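PDB 4IX3: MsStt7d protein from Micromonas, which probably acts as an ATP-dependent protein kinase, the present chain being the catalytic domain of this homolog of the state transition kinase Stt7. Local coordinates for residues K19-L24 against G101-G106; D168-N173 against P213-A218; P206-A211 against D219-L224. All blocks are in the same frame, centred on the assembly; numbering follows the deposited sequence.

Interaction 1: residues K19-L24 against G101-G106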
ATOM      1  N   LYS B  19     -10.854 -11.323  23.423  1.00 18.18           N
ATOM      2  CA  LYS B  19     -12.297 -11.398  23.686  1.00 22.01           C
ATOM      3  C   LYS B  19     -12.928 -10.030  24.023  1.00 21.22           C
ATOM      4  O   LYS B  19     -14.116  -9.815  23.816  1.00 24.22           O
ATOM      5  CB  LYS B  19     -12.615 -12.431  24.780  1.00 22.98           C
ATOM      6  CG  LYS B  19     -12.128 -12.028  26.166  1.00 24.29           C
ATOM      7  CD  LYS B  19     -12.266 -13.149  27.202  1.00 34.77           C
ATOM      8  CE  LYS B  19     -12.991 -12.701  28.458  1.00 45.54           C
ATOM      9  NZ  LYS B  19     -12.414 -11.480  29.108  1.00 71.46           N
ATOM     10  N   ASP B  20     -12.098  -9.062  24.404  1.00 18.09           N
ATOM     11  CA  ASP B  20     -12.609  -7.750  24.803  1.00 18.77           C
ATOM     12  C   ASP B  20     -12.580  -6.727  23.655  1.00 17.64           C
ATOM     13  O   ASP B  20     -12.869  -5.538  23.839  1.00 18.31           O
ATOM     14  CB  ASP B  20     -11.863  -7.254  26.037  1.00 20.51           C
ATOM     15  CG  ASP B  20     -12.284  -7.995  27.304  1.00 22.33           C
ATOM     16  OD1 ASP B  20     -13.463  -8.448  27.449  1.00 25.86           O
ATOM     17  OD2 ASP B  20     -11.379  -8.149  28.136  1.00 26.08           O
ATOM     18  N   ILE B  21     -12.219  -7.180  22.456  1.00 15.38           N
ATOM     19  CA  ILE B  21     -12.067  -6.267  21.315  1.00 15.15           C
ATOM     20  C   ILE B  21     -13.124  -6.699  20.305  1.00 17.00           C
ATOM     21  O   ILE B  21     -13.146  -7.854  19.843  1.00 18.73           O
ATOM     22  CB  ILE B  21     -10.640  -6.299  20.712  1.00 14.31           C
ATOM     23  CG1 ILE B  21      -9.653  -5.739  21.769  1.00 15.30           C
ATOM     24  CG2 ILE B  21     -10.576  -5.446  19.442  1.00 15.02           C
ATOM     25  CD1 ILE B  21      -8.206  -6.085  21.528  1.00 16.08           C
ATOM     26  N   ARG B  22     -13.873  -5.706  19.847  1.00 17.17           N
ATOM     27  CA  ARG B  22     -14.775  -5.844  18.731  1.00 16.88           C
ATOM     28  C   ARG B  22     -14.247  -4.950  17.619  1.00 16.12           C
ATOM     29  O   ARG B  22     -14.025  -3.754  17.829  1.00 18.14           O
ATOM     30  CB  ARG B  22     -16.210  -5.449  19.105  1.00 18.18           C
ATOM     31  CG  ARG B  22     -17.185  -5.626  17.965  1.00 26.63           C
ATOM     32  CD  ARG B  22     -18.616  -5.513  18.452  1.00 30.91           C
ATOM     33  NE  ARG B  22     -18.902  -4.175  18.951  1.00 36.23           N
ATOM     34  CZ  ARG B  22     -19.254  -3.157  18.168  1.00 38.21           C
ATOM     35  NH1 ARG B  22     -19.297  -3.328  16.849  1.00 39.12           N
ATOM     36  NH2 ARG B  22     -19.556  -1.974  18.702  1.00 46.02           N
ATOM     37  N   VAL B  23     -14.065  -5.529  16.442  1.00 17.60           N
ATOM     38  CA  VAL B  23     -13.554  -4.806  15.278  1.00 18.57           C
ATOM     39  C   VAL B  23     -14.732  -4.438  14.391  1.00 20.04           C
ATOM     40  O   VAL B  23     -15.648  -5.244  14.165  1.00 23.95           O
ATOM     41  CB  VAL B  23     -12.374  -5.540  14.582  1.00 20.90           C
ATOM     42  CG1 VAL B  23     -12.706  -6.972  14.207  1.00 25.35           C
ATOM     43  CG2 VAL B  23     -11.903  -4.747  13.363  1.00 22.60           C
ATOM     44  N   LEU B  24     -14.749  -3.193  13.925  1.00 20.84           N
ATOM     45  CA  LEU B  24     -15.809  -2.758  13.019  1.00 23.22           C
ATOM     46  C   LEU B  24     -15.327  -2.888  11.568  1.00 23.60           C
ATOM     47  O   LEU B  24     -14.242  -2.422  11.228  1.00 25.65           O
ATOM     48  CB  LEU B  24     -16.186  -1.298  13.313  1.00 24.28           C
ATOM     49  CG  LEU B  24     -17.071  -1.020  14.520  1.00 29.76           C
ATOM     50  CD1 LEU B  24     -16.503  -1.548  15.820  1.00 38.91           C
ATOM     51  CD2 LEU B  24     -17.351   0.468  14.632  1.00 38.52           C
ATOM     52  N   GLY B 101     -16.791  -9.352  13.527  1.00 22.38           N
ATOM     53  CA  GLY B 101     -16.295  -8.434  14.547  1.00 22.22           C
ATOM     54  C   GLY B 101     -15.174  -8.924  15.445  1.00 20.48           C
ATOM     55  O   GLY B 101     -14.896  -8.328  16.479  1.00 19.42           O
ATOM     56  N   THR B 102     -14.482  -9.977  15.016  1.00 18.17           N
ATOM     57  CA  THR B 102     -13.432 -10.551  15.826  1.00 17.53           C
ATOM     58  C   THR B 102     -12.095 -10.428  15.124  1.00 15.09           C
ATOM     59  O   THR B 102     -11.991 -10.512  13.880  1.00 17.05           O
ATOM     60  CB  THR B 102     -13.711 -12.023  16.161  1.00 17.38           C
ATOM     61  OG1 THR B 102     -14.043 -12.702  14.950  1.00 20.51           O
ATOM     62  CG2 THR B 102     -14.833 -12.128  17.165  1.00 22.98           C
ATOM     63  N   LEU B 103     -11.046 -10.274  15.917  1.00 14.79           N
ATOM     64  CA  LEU B 103      -9.698 -10.126  15.354  1.00 13.74           C
ATOM     65  C   LEU B 103      -9.222 -11.377  14.628  1.00 12.99           C
ATOM     66  O   LEU B 103      -9.327 -12.495  15.162  1.00 14.58           O
ATOM     67  CB  LEU B 103      -8.681  -9.771  16.452  1.00 12.66           C
ATOM     68  CG  LEU B 103      -8.947  -8.434  17.131  1.00 13.90           C
ATOM     69  CD1 LEU B 103      -7.994  -8.347  18.313  1.00 17.97           C
ATOM     70  CD2 LEU B 103      -8.799  -7.250  16.175  1.00 16.99           C
ATOM     71  N   THR B 104      -8.624 -11.206  13.448  1.00 11.78           N
ATOM     72  CA  THR B 104      -8.140 -12.340  12.646  1.00 12.81           C
ATOM     73  C   THR B 104      -6.731 -12.782  13.062  1.00 11.84           C
ATOM     74  O   THR B 104      -5.966 -12.036  13.733  1.00 12.15           O
ATOM     75  CB  THR B 104      -8.142 -11.950  11.162  1.00 13.07           C
ATOM     76  OG1 THR B 104      -7.433 -10.720  11.037  1.00 13.22           O
ATOM     77  CG2 THR B 104      -9.562 -11.746  10.649  1.00 15.82           C
ATOM     78  N   GLU B 105      -6.360 -13.995  12.661  1.00 11.38           N
ATOM     79  CA  GLU B 105      -5.009 -14.519  12.932  1.00 10.88           C
ATOM     80  C   GLU B 105      -3.924 -13.492  12.569  1.00  9.85           C
ATOM     81  O   GLU B 105      -3.927 -12.932  11.455  1.00 11.01           O
ATOM     82  CB  GLU B 105      -4.865 -15.831  12.110  1.00 11.13           C
ATOM     83  CG  GLU B 105      -3.514 -16.512  12.273  1.00 11.22           C
ATOM     84  CD  GLU B 105      -2.379 -15.998  11.373  1.00 12.81           C
ATOM     85  OE1 GLU B 105      -2.683 -15.757  10.164  1.00 12.81           O
ATOM     86  OE2 GLU B 105      -1.207 -15.874  11.829  1.00 14.31           O
ATOM     87  N   GLY B 106      -2.937 -13.325  13.447  1.00 10.41           N
ATOM     88  CA  GLY B 106      -1.764 -12.480  13.228  1.00 10.40           C
ATOM     89  C   GLY B 106      -1.662 -11.361  14.267  1.00 10.08           C
ATOM     90  O   GLY B 106      -2.440 -11.265  15.193  1.00  9.80           O
TER
HETATM   91  O   HOH W   1     -11.682 -10.107  18.726  1.00 19.12           O
HETATM   92  O   HOH W   2     -15.503  -9.300  19.629  1.00 38.64           O
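Val23 and Gly101 join strand 21-23, an edge of the antiparallel sheet in the N-terminal lobe of the kinase fold, to the loop that leads into strand 106-112. A single direct hydrogen bond links the two backbones: Val23 N reaches Gly101 O at 2.9 Å, nearly straight at 169°, although the donor stands 47° above the carbonyl plane. The same oxygen also receives a CA-H...O contact from Arg22 CA at 3.4 Å. Water carries the next rung, since one molecule donates to Ile21 O at 2.9 Å and accepts from Leu103 N, bridging backbones that do not meet directly there.

The apolar contacts centre on Leu103, whose CD1 lies 3.9 Å from Ile21 CD1 and whose CD2 lies 4.3 Å from Val23 CB. Behind them, Leu49 of strand 45-52 touches both Ile21 and Val23, and Leu90 touches Leu103, placing the cluster against the sheet. Were this leucine an alanine, both methyls that reach Ile21 and Val23 would go, and a gap is likely to open between loop and strand. Val23 CG1 sits between its own backbone N and carbonyl carbon (chi1 54°), which presses it to 3.4 Å from Gly101 C.

Interaction 2: residues D168-N173 against P213-A218. With MG (magnesium ion), chain E.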
ATOM      1  N   ASP B 168       6.055  10.927   7.920  1.00 11.05           N
ATOM      2  CA  ASP B 168       4.775  11.049   7.196  1.00 10.76           C
ATOM      3  C   ASP B 168       3.891  12.125   7.801  1.00 10.77           C
ATOM      4  O   ASP B 168       2.687  11.959   7.983  1.00 12.38           O
ATOM      5  CB  ASP B 168       4.039   9.684   7.129  1.00 12.62           C
ATOM      6  CG  ASP B 168       3.004   9.611   6.004  1.00 12.74           C
ATOM      7  OD1 ASP B 168       2.992  10.506   5.140  1.00 14.12           O
ATOM      8  OD2 ASP B 168       2.179   8.661   6.013  1.00 13.98           O
ATOM      9  N   VAL B 169       4.540  13.253   8.091  1.00 10.67           N
ATOM     10  CA  VAL B 169       3.793  14.401   8.616  1.00 10.00           C
ATOM     11  C   VAL B 169       2.956  14.998   7.482  1.00 10.85           C
ATOM     12  O   VAL B 169       3.478  15.295   6.379  1.00 11.59           O
ATOM     13  CB  VAL B 169       4.787  15.434   9.192  1.00 10.25           C
ATOM     14  CG1 VAL B 169       4.081  16.739   9.525  1.00 11.56           C
ATOM     15  CG2 VAL B 169       5.491  14.861  10.415  1.00 10.74           C
ATOM     16  N   LYS B 170       1.680  15.209   7.765  1.00 10.64           N
ATOM     17  CA  LYS B 170       0.753  15.796   6.807  1.00 10.38           C
ATOM     18  C   LYS B 170      -0.575  16.002   7.534  1.00  8.96           C
ATOM     19  O   LYS B 170      -0.806  15.365   8.570  1.00 10.30           O
ATOM     20  CB  LYS B 170       0.562  14.935   5.515  1.00 11.57           C
ATOM     21  CG  LYS B 170       0.128  13.494   5.831  1.00 11.47           C
ATOM     22  CD  LYS B 170       0.198  12.680   4.554  1.00 14.08           C
ATOM     23  CE  LYS B 170      -0.233  11.231   4.742  1.00 14.73           C
ATOM     24  NZ  LYS B 170       0.537  10.346   3.822  1.00 14.06           N
ATOM     25  N   PRO B 171      -1.475  16.826   7.000  1.00 10.37           N
ATOM     26  CA  PRO B 171      -2.768  17.026   7.641  1.00 10.97           C
ATOM     27  C   PRO B 171      -3.578  15.735   7.877  1.00 10.68           C
ATOM     28  O   PRO B 171      -4.266  15.613   8.900  1.00 11.38           O
ATOM     29  CB  PRO B 171      -3.458  18.042   6.718  1.00 13.13           C
ATOM     30  CG  PRO B 171      -2.295  18.848   6.161  1.00 12.71           C
ATOM     31  CD  PRO B 171      -1.279  17.764   5.860  1.00 11.55           C
ATOM     32  N   ALA B 172      -3.476  14.741   6.982  1.00 11.15           N
ATOM     33  CA  ALA B 172      -4.254  13.522   7.143  1.00 10.81           C
ATOM     34  C   ALA B 172      -3.749  12.733   8.354  1.00 10.40           C
ATOM     35  O   ALA B 172      -4.455  11.822   8.799  1.00 11.67           O
ATOM     36  CB  ALA B 172      -4.141  12.621   5.893  1.00 13.57           C
ATOM     37  N   ASN B 173      -2.524  12.999   8.819  1.00  9.26           N
ATOM     38  CA  ASN B 173      -1.933  12.304   9.967  1.00  9.27           C
ATOM     39  C   ASN B 173      -1.953  13.170  11.246  1.00  9.16           C
ATOM     40  O   ASN B 173      -1.204  12.875  12.183  1.00 10.03           O
ATOM     41  CB  ASN B 173      -0.527  11.788   9.665  1.00 10.22           C
ATOM     42  CG  ASN B 173      -0.555  10.480   8.901  1.00  9.99           C
ATOM     43  OD1 ASN B 173      -1.576   9.788   8.902  1.00 11.52           O
ATOM     44  ND2 ASN B 173       0.552  10.157   8.263  1.00 11.84           N
ATOM     45  N   PRO B 213       4.667  11.886  -1.835  1.00 14.50           N
ATOM     46  CA  PRO B 213       5.295  12.892  -2.683  1.00 15.81           C
ATOM     47  C   PRO B 213       4.739  14.295  -2.469  1.00 15.27           C
ATOM     48  O   PRO B 213       5.406  15.296  -2.755  1.00 16.33           O
ATOM     49  CB  PRO B 213       5.053  12.386  -4.102  1.00 19.52           C
ATOM     50  CG  PRO B 213       3.963  11.392  -3.976  1.00 19.09           C
ATOM     51  CD  PRO B 213       3.961  10.829  -2.590  1.00 14.68           C
ATOM     52  N   ARG B 214       3.520  14.404  -1.963  1.00 13.94           N
ATOM     53  CA  ARG B 214       2.930  15.715  -1.751  1.00 14.11           C
ATOM     54  C   ARG B 214       3.615  16.481  -0.608  1.00 15.15           C
ATOM     55  O   ARG B 214       3.538  17.725  -0.585  1.00 14.60           O
ATOM     56  CB  ARG B 214       1.449  15.559  -1.418  1.00 13.52           C
ATOM     57  CG  ARG B 214       0.623  14.901  -2.530  1.00 14.66           C
ATOM     58  CD  ARG B 214      -0.803  14.659  -2.094  1.00 15.64           C
ATOM     59  NE  ARG B 214      -0.773  13.662  -1.021  1.00 14.66           N
ATOM     60  CZ  ARG B 214      -1.809  13.355  -0.256  1.00 14.74           C
ATOM     61  NH1 ARG B 214      -2.981  13.924  -0.473  1.00 17.83           N
ATOM     62  NH2 ARG B 214      -1.633  12.493   0.760  1.00 16.62           N
ATOM     63  N   TYR B 215       4.229  15.750   0.320  1.00 12.87           N
ATOM     64  CA  TYR B 215       4.766  16.298   1.562  1.00 11.53           C
ATOM     65  C   TYR B 215       6.239  16.021   1.709  1.00 13.16           C
ATOM     66  O   TYR B 215       6.805  16.208   2.780  1.00 14.29           O
ATOM     67  CB  TYR B 215       3.985  15.755   2.759  1.00 11.31           C
ATOM     68  CG  TYR B 215       2.527  16.188   2.698  1.00  9.76           C
ATOM     69  CD1 TYR B 215       2.163  17.482   3.139  1.00 11.03           C
ATOM     70  CD2 TYR B 215       1.524  15.384   2.127  1.00 11.48           C
ATOM     71  CE1 TYR B 215       0.866  17.913   3.056  1.00 11.55           C
ATOM     72  CE2 TYR B 215       0.229  15.821   2.023  1.00 10.35           C
ATOM     73  CZ  TYR B 215      -0.119  17.099   2.502  1.00 10.69           C
ATOM     74  OH  TYR B 215      -1.410  17.539   2.361  1.00 12.38           O
ATOM     75  N   ALA B 216       6.903  15.697   0.597  1.00 16.72           N
ATOM     76  CA  ALA B 216       8.347  15.480   0.597  1.00 18.38           C
ATOM     77  C   ALA B 216       8.910  16.203  -0.629  1.00 19.41           C
ATOM     78  O   ALA B 216       8.331  16.140  -1.729  1.00 19.52           O
ATOM     79  CB  ALA B 216       8.647  13.972   0.509  1.00 18.77           C
ATOM     80  N   LYS B 217       9.963  16.994  -0.405  1.00 18.35           N
ATOM     81  CA  LYS B 217      10.688  17.655  -1.495  1.00 20.57           C
ATOM     82  C   LYS B 217      11.065  16.607  -2.549  1.00 18.64           C
ATOM     83  O   LYS B 217      11.519  15.505  -2.204  1.00 19.77           O
ATOM     84  CB  LYS B 217      11.924  18.381  -0.927  1.00 19.84           C
ATOM     85  CG  LYS B 217      12.786  19.105  -1.954  1.00 22.71           C
ATOM     86  CD  LYS B 217      13.773  20.068  -1.299  1.00 25.12           C
ATOM     87  CE  LYS B 217      14.607  20.755  -2.362  1.00 24.82           C
ATOM     88  NZ  LYS B 217      15.827  19.914  -2.552  1.00 30.81           N
ATOM     89  N   ALA B 218      10.871  16.924  -3.829  1.00 21.16           N
ATOM     90  CA  ALA B 218      10.886  15.887  -4.859  1.00 19.72           C
ATOM     91  C   ALA B 218      12.232  15.166  -4.943  1.00 23.57           C
ATOM     92  O   ALA B 218      12.301  13.993  -5.306  1.00 25.60           O
ATOM     93  CB  ALA B 218      10.492  16.444  -6.212  1.00 23.98           C
TER
HETATM   94 MG    MG E 601       1.767   6.723   6.382  1.00 18.83          MG
HETATM   95  O   HOH W   3      -2.972  15.433   4.184  1.00 18.03           O
HETATM   96  O   HOH W   4       3.699   6.388   7.046  1.00 21.20           O
HETATM   97  O   HOH W   5       1.341   4.706   6.941  1.00 24.32           O
HETATM   98  O   HOH W   6      -0.158   6.913   5.839  1.00 21.73           O
HETATM   99  O   HOH W   7       2.309   6.149   4.542  1.00 21.12           O
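Arg214 is the first residue of 213-218 to meet the catalytic loop, where Asp168, Lys170 and Asn173 are the D, K and N of the HRDxKxxN motif of protein kinases. Its NH2 comes within 4.2 Å of Lys170 CD. The two cationic ends lie close because Arg214 NH2 and Lys170 NZ both form salt bridges with OD2 of Asp212, which gathers them around one carboxylate; Arg214 NH1 has a further partner in Asp268.

Tyr215 makes the main contact. The backbone puts Lys170 CB over the middle of one face of its ring, 3.5 Å from the centroid and 7° off the normal, a well-centred CH-pi contact in which the two side chains cross at about a right angle. Near the phenol end, Pro171 CD approaches Tyr215 CE1 to 3.5 Å, while the backbone O of Val169 lies 3.7 Å from Tyr215 CB. The hydroxyl is hydrogen-bonded to Gln259 of helix 246-261, and through a water it also reaches Ala172 N.

From CB, a chi1 of 55° in Lys170 sends CG and the rest of the chain toward Asp168. Lys170 CD still runs alongside the ring, 3.9 Å from Tyr215 CD2, and only the amino end leads away, Lys170 NZ meeting the syn lone pair of Asp168 OD1 at 2.8 Å. The other oxygen, Asp168 OD2, binds magnesium at 2.0 Å alongside four waters and Asp188. The contacts are consistent with a second-shell role for Tyr215: its packing on Lys170 is likely to help hold NZ, which Asp212 also grips, against the metal-binding carboxylate.

Interaction 3: residues P206-A211 against D219-L224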
ATOM      1  N   PRO B 206      20.291   4.151   4.251  1.00 35.29           N
ATOM      2  CA  PRO B 206      20.571   5.164   3.238  1.00 33.57           C
ATOM      3  C   PRO B 206      19.646   4.946   2.056  1.00 28.82           C
ATOM      4  O   PRO B 206      19.272   3.799   1.748  1.00 34.57           O
ATOM      5  CB  PRO B 206      22.023   4.901   2.807  1.00 34.67           C
ATOM      6  CG  PRO B 206      22.569   3.912   3.781  1.00 37.71           C
ATOM      7  CD  PRO B 206      21.397   3.189   4.392  1.00 32.05           C
ATOM      8  N   GLY B 207      19.309   6.043   1.379  1.00 32.22           N
ATOM      9  CA  GLY B 207      18.519   5.958   0.154  1.00 35.20           C
ATOM     10  C   GLY B 207      17.044   6.241   0.337  1.00 34.82           C
ATOM     11  O   GLY B 207      16.553   6.418   1.469  1.00 30.86           O
ATOM     12  N   ASP B 208      16.325   6.323  -0.778  1.00 31.40           N
ATOM     13  CA  ASP B 208      14.905   6.646  -0.755  1.00 32.14           C
ATOM     14  C   ASP B 208      14.152   5.635   0.128  1.00 31.85           C
ATOM     15  O   ASP B 208      14.531   4.443   0.174  1.00 32.04           O
ATOM     16  CB  ASP B 208      14.297   6.815  -2.170  1.00 30.69           C
ATOM     17  CG  ASP B 208      14.955   7.962  -3.005  1.00 29.36           C
ATOM     18  OD1 ASP B 208      15.584   8.868  -2.423  1.00 30.79           O
ATOM     19  OD2 ASP B 208      14.808   8.026  -4.255  1.00 34.52           O
ATOM     20  N   GLY B 209      13.135   6.099   0.855  1.00 30.39           N
ATOM     21  CA  GLY B 209      12.160   5.194   1.550  1.00 27.48           C
ATOM     22  C   GLY B 209      10.792   5.566   1.020  1.00 23.97           C
ATOM     23  O   GLY B 209      10.742   6.381   0.083  1.00 24.73           O
ATOM     24  N   PRO B 210       9.698   5.135   1.707  1.00 21.75           N
ATOM     25  CA  PRO B 210       8.336   5.487   1.266  1.00 21.24           C
ATOM     26  C   PRO B 210       8.268   6.972   1.627  1.00 22.07           C
ATOM     27  O   PRO B 210       9.020   7.464   2.469  1.00 26.22           O
ATOM     28  CB  PRO B 210       7.429   4.614   2.152  1.00 27.78           C
ATOM     29  CG  PRO B 210       8.249   4.470   3.398  1.00 25.39           C
ATOM     30  CD  PRO B 210       9.702   4.486   3.029  1.00 23.06           C
ATOM     31  N   ALA B 211       7.522   7.731   0.862  1.00 20.58           N
ATOM     32  CA  ALA B 211       7.416   9.136   1.166  1.00 17.87           C
ATOM     33  C   ALA B 211       6.129   9.447   0.458  1.00 18.36           C
ATOM     34  O   ALA B 211       5.876   8.958  -0.655  1.00 20.32           O
ATOM     35  CB  ALA B 211       8.596   9.942   0.577  1.00 20.30           C
ATOM     36  N   ASP B 219      13.322  15.858  -4.634  1.00 21.69           N
ATOM     37  CA  ASP B 219      14.630  15.224  -4.715  1.00 23.09           C
ATOM     38  C   ASP B 219      15.211  14.821  -3.351  1.00 21.53           C
ATOM     39  O   ASP B 219      16.417  14.583  -3.237  1.00 24.18           O
ATOM     40  CB  ASP B 219      15.601  16.110  -5.484  1.00 25.11           C
ATOM     41  CG  ASP B 219      15.974  17.359  -4.716  1.00 24.25           C
ATOM     42  OD1 ASP B 219      15.255  17.727  -3.751  1.00 26.53           O
ATOM     43  OD2 ASP B 219      16.909  18.043  -5.184  1.00 32.83           O
ATOM     44  N   GLU B 220      14.346  14.767  -2.334  1.00 18.98           N
ATOM     45  CA  GLU B 220      14.740  14.347  -0.980  1.00 18.25           C
ATOM     46  C   GLU B 220      13.651  13.427  -0.438  1.00 21.15           C
ATOM     47  O   GLU B 220      12.994  13.716   0.571  1.00 22.46           O
ATOM     48  CB  GLU B 220      14.951  15.522  -0.035  1.00 20.16           C
ATOM     49  CG  GLU B 220      16.043  16.431  -0.563  1.00 20.80           C
ATOM     50  CD  GLU B 220      16.310  17.650   0.296  1.00 25.83           C
ATOM     51  OE1 GLU B 220      15.794  17.730   1.441  1.00 26.09           O
ATOM     52  OE2 GLU B 220      17.011  18.547  -0.230  1.00 30.00           O
ATOM     53  N   LEU B 221      13.562  12.251  -1.055  1.00 21.72           N
ATOM     54  CA  LEU B 221      12.635  11.199  -0.642  1.00 24.22           C
ATOM     55  C   LEU B 221      13.247  10.274   0.431  1.00 23.15           C
ATOM     56  O   LEU B 221      12.644   9.281   0.837  1.00 31.55           O
ATOM     57  CB  LEU B 221      12.105  10.440  -1.873  1.00 24.31           C
ATOM     58  CG  LEU B 221      11.479  11.369  -2.908  1.00 27.77           C
ATOM     59  CD1 LEU B 221      11.097  10.497  -4.099  1.00 30.17           C
ATOM     60  CD2 LEU B 221      10.317  12.199  -2.368  1.00 29.06           C
ATOM     61  N   TYR B 222      14.427  10.613   0.922  1.00 22.61           N
ATOM     62  CA  TYR B 222      15.200   9.802   1.859  1.00 22.35           C
ATOM     63  C   TYR B 222      15.338  10.476   3.233  1.00 22.84           C
ATOM     64  O   TYR B 222      15.151  11.694   3.356  1.00 21.28           O
ATOM     65  CB  TYR B 222      16.617   9.592   1.298  1.00 25.62           C
ATOM     66  CG  TYR B 222      17.364  10.905   0.983  1.00 23.46           C
ATOM     67  CD1 TYR B 222      17.978  11.658   2.002  1.00 25.15           C
ATOM     68  CD2 TYR B 222      17.410  11.402  -0.323  1.00 23.14           C
ATOM     69  CE1 TYR B 222      18.612  12.863   1.726  1.00 24.22           C
ATOM     70  CE2 TYR B 222      18.058  12.600  -0.608  1.00 21.23           C
ATOM     71  CZ  TYR B 222      18.645  13.320   0.412  1.00 23.79           C
ATOM     72  OH  TYR B 222      19.278  14.489   0.046  1.00 25.77           O
ATOM     73  N   LEU B 223      15.772   9.718   4.240  1.00 23.76           N
ATOM     74  CA  LEU B 223      16.281  10.259   5.499  1.00 22.63           C
ATOM     75  C   LEU B 223      17.791  10.391   5.460  1.00 23.38           C
ATOM     76  O   LEU B 223      18.333  11.443   5.814  1.00 23.36           O
ATOM     77  CB  LEU B 223      15.835   9.437   6.718  1.00 20.85           C
ATOM     78  CG  LEU B 223      14.329   9.425   6.978  1.00 19.71           C
ATOM     79  CD1 LEU B 223      14.022   8.682   8.263  1.00 18.58           C
ATOM     80  CD2 LEU B 223      13.765  10.840   7.066  1.00 18.45           C
ATOM     81  N   LEU B 224      18.481   9.380   4.946  1.00 23.67           N
ATOM     82  CA  LEU B 224      19.933   9.456   4.766  1.00 23.61           C
ATOM     83  C   LEU B 224      20.148   9.364   3.265  1.00 29.27           C
ATOM     84  O   LEU B 224      19.467   8.566   2.610  1.00 29.95           O
ATOM     85  CB  LEU B 224      20.627   8.242   5.380  1.00 26.62           C
ATOM     86  CG  LEU B 224      20.606   8.194   6.900  1.00 26.10           C
ATOM     87  CD1 LEU B 224      21.144   6.873   7.443  1.00 26.86           C
ATOM     88  CD2 LEU B 224      21.311   9.403   7.501  1.00 32.19           C
TER
HETATM   89  O   HOH W   8      16.527   7.005   4.115  1.00 79.03           O
HETATM   90  O   HOH W   9      15.185  11.488  -3.334  1.00 25.35           O
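Two direct backbone bonds tie an irregular antiparallel pairing of loop segments, whose touching parts run 153° apart: Gly207 N to Leu224 O at 2.8 Å, and Gly209 N to Leu221 O at 3.2 Å and almost straight (172°). Between them, a water accepts from Leu223 N and lies 2.7 Å from Gly207 O.

Among the side chains, Asp208 does most of the polar work. Its OD1 lies at the edge of the Tyr222 ring, 3.8 Å from CD2, with carboxylate and ring planes only 4° apart. The same OD1 accepts a bond from a water at 2.8 Å, and that water accepts from Leu221 N, adding another link between the segments. Tyr222 CB is pressed to 3.2 Å from Gly207 O, a tight fit of methylene against carbonyl.

Apolar contacts close both ends. Ala211 CB meets Leu221 CD2 at 4.1 Å, a pair that Met57 of the second subunit also touches, and Pro206 CB faces Leu224 CB at 4.4 Å. From the same chain, Leu239 and His243 of helix 236-243 pack on Leu224, while Arg323 bonds the carbonyl oxygens of Tyr222 and Leu223. Lying between the magnesium ligand Asp188 and helix 236-243, the paired loops are consistent with the later part of a kinase activation segment folded back on itself.

In the fold
Segment 213-218 of interaction 2 lies between the two segments of interaction 3 in one loop; the centres of the two contacts are 13 Å apart, and Ala216 CB packs 3.8 Å from Leu221 CD2 and 4.0 Å from Ala211 CB. Both also touch the second subunit. Interaction 2 holds a magnesium ligand, Asp168; interaction 3 only borders that site, with the Pro210 side chain about 7 Å from the ion. Interaction 1 stands apart in the N-terminal lobe, its nearest atoms about 17 Å from interaction 2 and about 22 Å from interaction 3. Its Leu103 side chain is about 9 Å from that of Lys50, which binds ADP in another structure of this protein, near the nucleotide site without forming part of it.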